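Local coordinates for 11S globulin (Wrightia tinctoria, PDB 5WXU), which probably serves as a hexameric seed storage protein and can also bind the plant hormone auxin, at residues E347-G361 and V380-Y394. Numbering follows the deposited sequence.
Sequences EWNNNAHSISYVTRG and VRQGQLFIIPQNYVY
Phe386 lays one ring face over the CB of Ser356, a CH-pi contact with CB 3.6 Å from the Phe386 ring centroid, while CG2 of Val358 meets the ring at its edge. The contact lies in the C-terminal cupin beta-barrel, where strand 354-359 runs antiparallel to strand 385-388 and Ser356 and Phe386 form a hydrogen-bonded pair; Ser356 N reaches Phe386 O over 2.7 Å in a nearly straight bond. The ring swings across to the neighbouring strand because its CG sits between backbone N and carbonyl carbon (chi1 58°). With an alanine here the face over Ser356 CB would be lost, which would probably open a gap beside Val358 CG2. On the other side of the sheet, Ile355 lies alongside Leu385 and Ile387, its CG2 touching CD1 of each. A type II beta turn, Arg381 to Gln384, closes one end, with Gly383 N donating to Val358 O. Farther along, strand 347-349 pairs with strand 393-394 in the facing sheet, and CG of Glu347 packs over the Tyr394 ring. Between the two pairings, His353 accepts Gln390 N at ND1 (2.9 Å) close to its ring plane, and its NE2 is hydrogen-bonded to the backbone O of Gln192 of a neighbouring subunit, fixing the imidazole from both nitrogens. A water links the end of strand 347-349 to the type II beta turn Pro389 to Tyr392, accepting from Asn349 N at 2.8 Å and donating to Pro389 O and Tyr392 O.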
ATOM      1  N   GLU B 347      30.305  -9.296   9.000  1.00 21.49           N
ATOM      2  CA  GLU B 347      28.855  -9.305   8.782  1.00 24.96           C
ATOM      3  C   GLU B 347      28.507 -10.007   7.511  1.00 20.49           C
ATOM      4  O   GLU B 347      29.366 -10.476   6.819  1.00 19.06           O
ATOM      5  CB  GLU B 347      28.291  -7.826   8.716  1.00 35.48           C
ATOM      6  CG  GLU B 347      28.697  -6.962   7.507  1.00 37.57           C
ATOM      7  CD  GLU B 347      28.573  -5.443   7.712  1.00 43.97           C
ATOM      8  OE1 GLU B 347      28.230  -4.941   8.819  1.00 49.91           O
ATOM      9  OE2 GLU B 347      28.825  -4.737   6.708  1.00 43.86           O
ATOM     10  N   TRP B 348      27.215 -10.054   7.230  1.00 17.73           N
ATOM     11  CA  TRP B 348      26.723 -10.509   5.935  1.00 16.93           C
ATOM     12  C   TRP B 348      25.522  -9.650   5.578  1.00 17.49           C
ATOM     13  O   TRP B 348      24.841  -9.093   6.485  1.00 18.54           O
ATOM     14  CB  TRP B 348      26.287 -11.956   5.913  1.00 17.51           C
ATOM     15  CG  TRP B 348      25.080 -12.390   6.761  1.00 17.46           C
ATOM     16  CD1 TRP B 348      23.751 -12.470   6.376  1.00 17.48           C
ATOM     17  CD2 TRP B 348      25.119 -12.866   8.091  1.00 18.08           C
ATOM     18  NE1 TRP B 348      22.996 -12.923   7.415  1.00 17.58           N
ATOM     19  CE2 TRP B 348      23.805 -13.186   8.473  1.00 18.90           C
ATOM     20  CE3 TRP B 348      26.157 -13.028   9.024  1.00 21.40           C
ATOM     21  CZ2 TRP B 348      23.493 -13.694   9.737  1.00 18.85           C
ATOM     22  CZ3 TRP B 348      25.868 -13.586  10.266  1.00 21.07           C
ATOM     23  CH2 TRP B 348      24.529 -13.879  10.624  1.00 21.27           C
ATOM     24  N   ASN B 349      25.274  -9.609   4.307  1.00 19.31           N
ATOM     25  CA  ASN B 349      24.085  -8.939   3.755  1.00 22.10           C
ATOM     26  C   ASN B 349      22.955  -9.950   3.760  1.00 19.67           C
ATOM     27  O   ASN B 349      23.038 -11.042   3.148  1.00 16.96           O
ATOM     28  CB  ASN B 349      24.373  -8.505   2.341  1.00 23.87           C
ATOM     29  CG  ASN B 349      25.455  -7.446   2.241  1.00 27.47           C
ATOM     30  OD1 ASN B 349      25.435  -6.455   2.953  1.00 34.06           O
ATOM     31  ND2 ASN B 349      26.385  -7.647   1.335  1.00 37.80           N
ATOM     32  N   ASN B 350      21.863  -9.609   4.409  1.00 19.68           N
ATOM     33  CA  ASN B 350      20.837 -10.600   4.541  0.51 19.86           C
ATOM     34  C   ASN B 350      19.821 -10.575   3.368  1.00 21.48           C
ATOM     35  O   ASN B 350      19.277 -11.596   3.087  1.00 25.46           O
ATOM     36  CB  ASN B 350      20.238 -10.581   5.946  0.51 22.11           C
ATOM     37  CG  ASN B 350      19.821  -9.206   6.372  0.51 23.82           C
ATOM     38  OD1 ASN B 350      20.275  -8.668   7.402  0.51 25.29           O
ATOM     39  ND2 ASN B 350      18.959  -8.599   5.557  0.51 18.24           N
ATOM     40  N   ASN B 351      19.702  -9.471   2.633  1.00 21.00           N
ATOM     41  CA  ASN B 351      18.675  -9.356   1.609  1.00 22.34           C
ATOM     42  C   ASN B 351      19.145  -8.751   0.305  1.00 23.00           C
ATOM     43  O   ASN B 351      18.356  -8.099  -0.372  1.00 22.37           O
ATOM     44  CB  ASN B 351      17.488  -8.537   2.186  1.00 20.11           C
ATOM     45  CG  ASN B 351      17.857  -7.129   2.612  1.00 21.62           C
ATOM     46  OD1 ASN B 351      19.016  -6.734   2.535  1.00 22.18           O
ATOM     47  ND2 ASN B 351      16.860  -6.331   3.018  1.00 23.86           N
ATOM     48  N   ALA B 352      20.434  -8.894  -0.017  1.00 19.17           N
ATOM     49  CA  ALA B 352      21.015  -8.147  -1.106  1.00 18.23           C
ATOM     50  C   ALA B 352      22.393  -8.640  -1.421  1.00 17.41           C
ATOM     51  O   ALA B 352      23.063  -9.137  -0.541  1.00 17.22           O
ATOM     52  CB  ALA B 352      21.045  -6.647  -0.831  1.00 19.20           C
ATOM     53  N   HIS B 353      22.800  -8.437  -2.663  1.00 18.11           N
ATOM     54  CA  HIS B 353      24.231  -8.431  -3.040  1.00 17.95           C
ATOM     55  C   HIS B 353      24.831  -7.054  -2.851  1.00 17.15           C
ATOM     56  O   HIS B 353      24.135  -6.004  -2.934  1.00 18.12           O
ATOM     57  CB  HIS B 353      24.439  -8.837  -4.446  1.00 17.96           C
ATOM     58  CG  HIS B 353      23.770 -10.078  -4.812  1.00 18.77           C
ATOM     59  ND1 HIS B 353      23.929 -11.244  -4.103  1.00 18.80           N
ATOM     60  CD2 HIS B 353      22.921 -10.343  -5.830  1.00 17.56           C
ATOM     61  CE1 HIS B 353      23.222 -12.185  -4.693  1.00 20.10           C
ATOM     62  NE2 HIS B 353      22.580 -11.657  -5.730  1.00 18.93           N
ATOM     63  N   SER B 354      26.147  -7.011  -2.549  1.00 17.43           N
ATOM     64  CA  SER B 354      26.829  -5.718  -2.435  0.69 18.96           C
ATOM     65  C   SER B 354      27.877  -5.606  -3.524  1.00 20.41           C
ATOM     66  O   SER B 354      28.616  -6.553  -3.808  1.00 21.75           O
ATOM     67  CB  SER B 354      27.436  -5.439  -1.034  0.69 20.14           C
ATOM     68  OG  SER B 354      28.414  -6.402  -0.710  0.69 23.54           O
ATOM     69  N   ILE B 355      27.881  -4.448  -4.160  1.00 18.16           N
ATOM     70  CA  ILE B 355      28.861  -4.115  -5.193  1.00 20.05           C
ATOM     71  C   ILE B 355      29.598  -2.852  -4.699  1.00 18.96           C
ATOM     72  O   ILE B 355      29.030  -1.732  -4.649  1.00 17.26           O
ATOM     73  CB  ILE B 355      28.164  -3.823  -6.528  1.00 20.35           C
ATOM     74  CG1 ILE B 355      27.295  -4.983  -6.959  1.00 22.04           C
ATOM     75  CG2 ILE B 355      29.164  -3.442  -7.599  1.00 21.85           C
ATOM     76  CD1 ILE B 355      25.851  -4.931  -6.502  1.00 24.78           C
ATOM     77  N   SER B 356      30.885  -3.019  -4.351  1.00 19.00           N
ATOM     78  CA  SER B 356      31.708  -1.925  -3.754  1.00 18.32           C
ATOM     79  C   SER B 356      32.762  -1.395  -4.700  1.00 20.97           C
ATOM     80  O   SER B 356      33.315  -2.149  -5.461  1.00 22.15           O
ATOM     81  CB  SER B 356      32.406  -2.382  -2.522  1.00 18.35           C
ATOM     82  OG  SER B 356      31.493  -2.758  -1.482  1.00 18.85           O
ATOM     83  N   TYR B 357      32.936  -0.077  -4.684  1.00 17.58           N
ATOM     84  CA  TYR B 357      34.002   0.573  -5.466  1.00 17.57           C
ATOM     85  C   TYR B 357      34.882   1.330  -4.521  1.00 18.80           C
ATOM     86  O   TYR B 357      34.405   2.100  -3.742  1.00 19.64           O
ATOM     87  CB  TYR B 357      33.356   1.540  -6.421  1.00 17.79           C
ATOM     88  CG  TYR B 357      34.344   2.201  -7.334  1.00 18.51           C
ATOM     89  CD1 TYR B 357      34.977   1.462  -8.330  1.00 19.85           C
ATOM     90  CD2 TYR B 357      34.656   3.527  -7.195  1.00 19.92           C
ATOM     91  CE1 TYR B 357      35.958   2.054  -9.121  1.00 20.81           C
ATOM     92  CE2 TYR B 357      35.559   4.149  -8.039  1.00 20.23           C
ATOM     93  CZ  TYR B 357      36.203   3.388  -9.016  1.00 19.77           C
ATOM     94  OH  TYR B 357      37.178   4.003  -9.813  1.00 25.08           O
ATOM     95  N   VAL B 358      36.194   1.133  -4.593  1.00 18.62           N
ATOM     96  CA  VAL B 358      37.112   1.803  -3.698  1.00 18.61           C
ATOM     97  C   VAL B 358      37.550   3.134  -4.308  1.00 18.96           C
ATOM     98  O   VAL B 358      38.212   3.158  -5.355  1.00 20.12           O
ATOM     99  CB  VAL B 358      38.343   0.934  -3.462  1.00 19.55           C
ATOM    100  CG1 VAL B 358      39.238   1.557  -2.392  1.00 18.46           C
ATOM    101  CG2 VAL B 358      37.995  -0.454  -3.034  1.00 20.88           C
ATOM    102  N   THR B 359      37.162   4.222  -3.695  1.00 19.72           N
ATOM    103  CA  THR B 359      37.468   5.528  -4.192  1.00 21.60           C
ATOM    104  C   THR B 359      38.744   6.086  -3.644  1.00 21.12           C
ATOM    105  O   THR B 359      39.315   6.977  -4.309  1.00 23.25           O
ATOM    106  CB  THR B 359      36.350   6.520  -3.944  1.00 20.42           C
ATOM    107  OG1 THR B 359      35.869   6.360  -2.610  1.00 22.18           O
ATOM    108  CG2 THR B 359      35.221   6.199  -4.925  1.00 19.23           C
ATOM    109  N   ARG B 360      39.177   5.605  -2.485  1.00 22.02           N
ATOM    110  CA  ARG B 360      40.357   6.184  -1.796  1.00 22.94           C
ATOM    111  C   ARG B 360      40.975   5.140  -0.966  1.00 22.30           C
ATOM    112  O   ARG B 360      40.297   4.360  -0.269  1.00 21.28           O
ATOM    113  CB  ARG B 360      40.021   7.351  -0.882  1.00 27.60           C
ATOM    114  CG  ARG B 360      39.526   8.602  -1.531  1.00 34.79           C
ATOM    115  CD  ARG B 360      39.578   9.822  -0.600  1.00 44.89           C
ATOM    116  NE  ARG B 360      38.233  10.318  -0.251  1.00 56.76           N
ATOM    117  CZ  ARG B 360      37.932  11.105   0.800  1.00 60.20           C
ATOM    118  NH1 ARG B 360      38.883  11.529   1.651  1.00 58.56           N
ATOM    119  NH2 ARG B 360      36.651  11.472   1.005  1.00 47.43           N
ATOM    120  N   GLY B 361      42.297   5.105  -0.926  1.00 21.40           N
ATOM    121  CA  GLY B 361      42.891   4.248   0.081  1.00 23.17           C
ATOM    122  C   GLY B 361      43.023   2.802  -0.263  1.00 22.36           C
ATOM    123  O   GLY B 361      43.004   2.418  -1.438  1.00 23.02           O
ATOM    124  N   VAL B 380      42.330  -4.681  -1.150  1.00 22.48           N
ATOM    125  CA  VAL B 380      41.540  -3.931  -2.068  1.00 24.08           C
ATOM    126  C   VAL B 380      42.167  -2.598  -2.154  1.00 22.91           C
ATOM    127  O   VAL B 380      42.731  -2.092  -1.165  1.00 25.12           O
ATOM    128  CB  VAL B 380      40.035  -3.868  -1.732  1.00 24.91           C
ATOM    129  CG1 VAL B 380      39.480  -5.280  -1.701  1.00 26.17           C
ATOM    130  CG2 VAL B 380      39.774  -3.142  -0.379  1.00 29.64           C
ATOM    131  N   ARG B 381      42.074  -1.998  -3.320  1.00 21.71           N
ATOM    132  CA  ARG B 381      42.629  -0.679  -3.480  1.00 24.59           C
ATOM    133  C   ARG B 381      41.900   0.162  -4.441  1.00 22.31           C
ATOM    134  O   ARG B 381      41.052  -0.356  -5.155  1.00 21.91           O
ATOM    135  CB  ARG B 381      44.119  -0.802  -3.822  1.00 31.21           C
ATOM    136  CG  ARG B 381      44.492  -1.473  -5.120  1.00 39.02           C
ATOM    137  CD  ARG B 381      45.987  -1.960  -5.045  1.00 47.64           C
ATOM    138  NE  ARG B 381      46.808  -1.143  -4.107  1.00 57.11           N
ATOM    139  CZ  ARG B 381      47.193  -1.452  -2.843  1.00 62.30           C
ATOM    140  NH1 ARG B 381      46.902  -2.632  -2.253  1.00 59.87           N
ATOM    141  NH2 ARG B 381      47.883  -0.542  -2.145  1.00 55.72           N
ATOM    142  N   GLN B 382      42.259   1.452  -4.481  1.00 22.98           N
ATOM    143  CA  GLN B 382      41.574   2.476  -5.272  1.00 24.15           C
ATOM    144  C   GLN B 382      41.417   2.027  -6.727  1.00 23.84           C
ATOM    145  O   GLN B 382      42.316   1.466  -7.376  1.00 25.11           O
ATOM    146  CB  GLN B 382      42.285   3.814  -5.206  1.00 28.22           C
ATOM    147  CG  GLN B 382      41.600   4.939  -5.965  1.00 31.13           C
ATOM    148  CD  GLN B 382      42.446   6.188  -6.000  1.00 38.66           C
ATOM    149  OE1 GLN B 382      42.846   6.708  -4.965  1.00 43.50           O
ATOM    150  NE2 GLN B 382      42.737   6.666  -7.202  1.00 46.48           N
ATOM    151  N   GLY B 383      40.213   2.255  -7.225  1.00 21.20           N
ATOM    152  CA  GLY B 383      39.840   1.899  -8.581  1.00 21.26           C
ATOM    153  C   GLY B 383      39.310   0.511  -8.771  1.00 21.92           C
ATOM    154  O   GLY B 383      38.854   0.203  -9.855  1.00 23.41           O
ATOM    155  N   GLN B 384      39.329  -0.340  -7.753  1.00 18.63           N
ATOM    156  CA  GLN B 384      38.823  -1.658  -7.837  1.00 20.49           C
ATOM    157  C   GLN B 384      37.328  -1.712  -7.426  1.00 21.09           C
ATOM    158  O   GLN B 384      36.917  -0.989  -6.526  1.00 18.29           O
ATOM    159  CB  GLN B 384      39.624  -2.658  -7.013  1.00 24.58           C
ATOM    160  CG  GLN B 384      41.105  -2.774  -7.454  1.00 24.20           C
ATOM    161  CD  GLN B 384      41.873  -3.771  -6.615  1.00 27.41           C
ATOM    162  OE1 GLN B 384      41.700  -3.810  -5.422  1.00 26.71           O
ATOM    163  NE2 GLN B 384      42.645  -4.656  -7.260  1.00 31.46           N
ATOM    164  N   LEU B 385      36.620  -2.631  -8.084  1.00 19.31           N
ATOM    165  CA  LEU B 385      35.282  -3.072  -7.739  1.00 19.94           C
ATOM    166  C   LEU B 385      35.318  -4.431  -7.057  1.00 19.98           C
ATOM    167  O   LEU B 385      36.075  -5.315  -7.474  1.00 21.98           O
ATOM    168  CB  LEU B 385      34.480  -3.200  -9.034  1.00 21.07           C
ATOM    169  CG  LEU B 385      32.941  -3.208  -8.985  1.00 21.13           C
ATOM    170  CD1 LEU B 385      32.430  -1.782  -8.755  1.00 22.95           C
ATOM    171  CD2 LEU B 385      32.320  -3.821 -10.246  1.00 23.07           C
ATOM    172  N   PHE B 386      34.449  -4.668  -6.073  1.00 19.23           N
ATOM    173  CA  PHE B 386      34.306  -6.028  -5.468  1.00 20.80           C
ATOM    174  C   PHE B 386      32.869  -6.352  -5.125  1.00 20.87           C
ATOM    175  O   PHE B 386      32.090  -5.425  -4.696  1.00 21.31           O
ATOM    176  CB  PHE B 386      35.254  -6.346  -4.270  1.00 21.07           C
ATOM    177  CG  PHE B 386      35.174  -5.440  -3.092  1.00 20.75           C
ATOM    178  CD1 PHE B 386      34.347  -5.756  -2.024  1.00 22.49           C
ATOM    179  CD2 PHE B 386      35.965  -4.311  -2.978  1.00 23.75           C
ATOM    180  CE1 PHE B 386      34.271  -4.970  -0.902  1.00 22.81           C
ATOM    181  CE2 PHE B 386      35.872  -3.496  -1.872  1.00 23.67           C
ATOM    182  CZ  PHE B 386      35.051  -3.855  -0.792  1.00 24.50           C
ATOM    183  N   ILE B 387      32.510  -7.599  -5.417  1.00 20.67           N
ATOM    184  CA  ILE B 387      31.137  -8.096  -5.257  1.00 20.78           C
ATOM    185  C   ILE B 387      31.124  -9.066  -4.087  1.00 20.07           C
ATOM    186  O   ILE B 387      31.935  -9.951  -4.034  1.00 19.47           O
ATOM    187  CB  ILE B 387      30.616  -8.783  -6.547  1.00 22.57           C
ATOM    188  CG1 ILE B 387      30.241  -7.787  -7.635  1.00 24.40           C
ATOM    189  CG2 ILE B 387      29.312  -9.513  -6.278  1.00 24.39           C
ATOM    190  CD1 ILE B 387      31.178  -6.735  -7.910  1.00 27.95           C
ATOM    191  N   ILE B 388      30.241  -8.851  -3.116  1.00 18.07           N
ATOM    192  CA  ILE B 388      29.979  -9.761  -2.040  1.00 19.15           C
ATOM    193  C   ILE B 388      28.523 -10.253  -2.180  1.00 19.61           C
ATOM    194  O   ILE B 388      27.604  -9.460  -1.902  1.00 21.18           O
ATOM    195  CB  ILE B 388      30.207  -9.181  -0.670  1.00 20.52           C
ATOM    196  CG1 ILE B 388      31.658  -8.733  -0.538  1.00 22.84           C
ATOM    197  CG2 ILE B 388      30.001 -10.254   0.365  1.00 20.46           C
ATOM    198  CD1 ILE B 388      31.885  -7.723   0.485  1.00 24.05           C
ATOM    199  N   PRO B 389      28.328 -11.476  -2.625  1.00 20.41           N
ATOM    200  CA  PRO B 389      26.910 -11.989  -2.710  1.00 19.08           C
ATOM    201  C   PRO B 389      26.221 -12.070  -1.365  1.00 19.49           C
ATOM    202  O   PRO B 389      26.857 -12.211  -0.311  1.00 18.20           O
ATOM    203  CB  PRO B 389      27.057 -13.412  -3.294  1.00 20.92           C
ATOM    204  CG  PRO B 389      28.443 -13.392  -3.983  1.00 21.67           C
ATOM    205  CD  PRO B 389      29.274 -12.524  -3.065  1.00 21.87           C
ATOM    206  N   GLN B 390      24.893 -11.934  -1.409  1.00 17.28           N
ATOM    207  CA  GLN B 390      23.985 -12.233  -0.312  1.00 16.05           C
ATOM    208  C   GLN B 390      24.432 -13.402   0.554  1.00 17.55           C
ATOM    209  O   GLN B 390      24.840 -14.439   0.013  1.00 18.62           O
ATOM    210  CB  GLN B 390      22.635 -12.539  -0.911  1.00 16.51           C
ATOM    211  CG  GLN B 390      21.582 -12.969   0.094  1.00 16.29           C
ATOM    212  CD  GLN B 390      20.228 -13.356  -0.551  1.00 18.93           C
ATOM    213  OE1 GLN B 390      20.067 -13.486  -1.765  1.00 19.30           O
ATOM    214  NE2 GLN B 390      19.216 -13.530   0.314  1.00 20.32           N
ATOM    215  N   ASN B 391      24.532 -13.119   1.842  1.00 16.23           N
ATOM    216  CA  ASN B 391      24.770 -14.060   2.894  1.00 17.62           C
ATOM    217  C   ASN B 391      26.245 -14.472   2.993  1.00 16.84           C
ATOM    218  O   ASN B 391      26.565 -15.195   3.937  1.00 16.43           O
ATOM    219  CB  ASN B 391      23.906 -15.341   2.811  1.00 18.71           C
ATOM    220  CG  ASN B 391      22.458 -15.127   3.195  1.00 20.60           C
ATOM    221  OD1 ASN B 391      22.035 -14.037   3.705  1.00 22.20           O
ATOM    222  ND2 ASN B 391      21.663 -16.159   2.992  1.00 20.60           N
ATOM    223  N   TYR B 392      27.125 -14.054   2.062  1.00 15.36           N
ATOM    224  CA  TYR B 392      28.552 -14.360   2.271  1.00 18.90           C
ATOM    225  C   TYR B 392      29.047 -13.481   3.432  1.00 18.34           C
ATOM    226  O   TYR B 392      28.748 -12.294   3.518  1.00 16.76           O
ATOM    227  CB  TYR B 392      29.379 -14.037   1.010  1.00 16.93           C
ATOM    228  CG  TYR B 392      29.317 -15.103  -0.062  1.00 19.43           C
ATOM    229  CD1 TYR B 392      28.127 -15.426  -0.726  1.00 19.72           C
ATOM    230  CD2 TYR B 392      30.492 -15.695  -0.538  1.00 21.17           C
ATOM    231  CE1 TYR B 392      28.107 -16.407  -1.707  1.00 22.23           C
ATOM    232  CE2 TYR B 392      30.470 -16.630  -1.535  1.00 20.00           C
ATOM    233  CZ  TYR B 392      29.299 -16.956  -2.152  1.00 20.93           C
ATOM    234  OH  TYR B 392      29.304 -17.868  -3.145  1.00 24.33           O
ATOM    235  N   VAL B 393      29.874 -14.060   4.316  1.00 17.94           N
ATOM    236  CA  VAL B 393      30.391 -13.325   5.449  1.00 17.69           C
ATOM    237  C   VAL B 393      31.618 -12.538   5.023  1.00 18.56           C
ATOM    238  O   VAL B 393      32.430 -13.031   4.226  1.00 19.69           O
ATOM    239  CB  VAL B 393      30.690 -14.254   6.616  1.00 19.59           C
ATOM    240  CG1 VAL B 393      31.318 -13.515   7.780  1.00 19.23           C
ATOM    241  CG2 VAL B 393      29.381 -14.837   7.091  1.00 20.89           C
ATOM    242  N   TYR B 394      31.748 -11.321   5.512  1.00 18.39           N
ATOM    243  CA  TYR B 394      32.938 -10.522   5.157  1.00 20.07           C
ATOM    244  C   TYR B 394      33.443  -9.609   6.217  1.00 21.06           C
ATOM    245  O   TYR B 394      32.664  -9.104   7.025  1.00 21.43           O
ATOM    246  CB  TYR B 394      32.719  -9.717   3.877  1.00 20.94           C
ATOM    247  CG  TYR B 394      31.583  -8.708   3.909  1.00 24.71           C
ATOM    248  CD1 TYR B 394      30.276  -9.127   3.918  1.00 25.31           C
ATOM    249  CD2 TYR B 394      31.818  -7.368   3.751  1.00 31.87           C
ATOM    250  CE1 TYR B 394      29.248  -8.229   3.878  1.00 29.14           C
ATOM    251  CE2 TYR B 394      30.783  -6.437   3.721  1.00 30.59           C
ATOM    252  CZ  TYR B 394      29.490  -6.891   3.784  1.00 36.81           C
ATOM    253  OH  TYR B 394      28.418  -6.017   3.728  1.00 36.48           O
TER
HETATM  254  O   HOH W   1      26.814 -10.785   2.317  1.00 17.39           O
HETATM  255  O   HOH W   2      30.714  -5.419  -1.891  1.00 28.97           O
HETATM  256  O   HOH W   3      29.006  -4.183   1.870  1.00 33.82           O
HETATM  257  O   HOH W   4      44.254   6.356  -2.737  1.00 39.68           O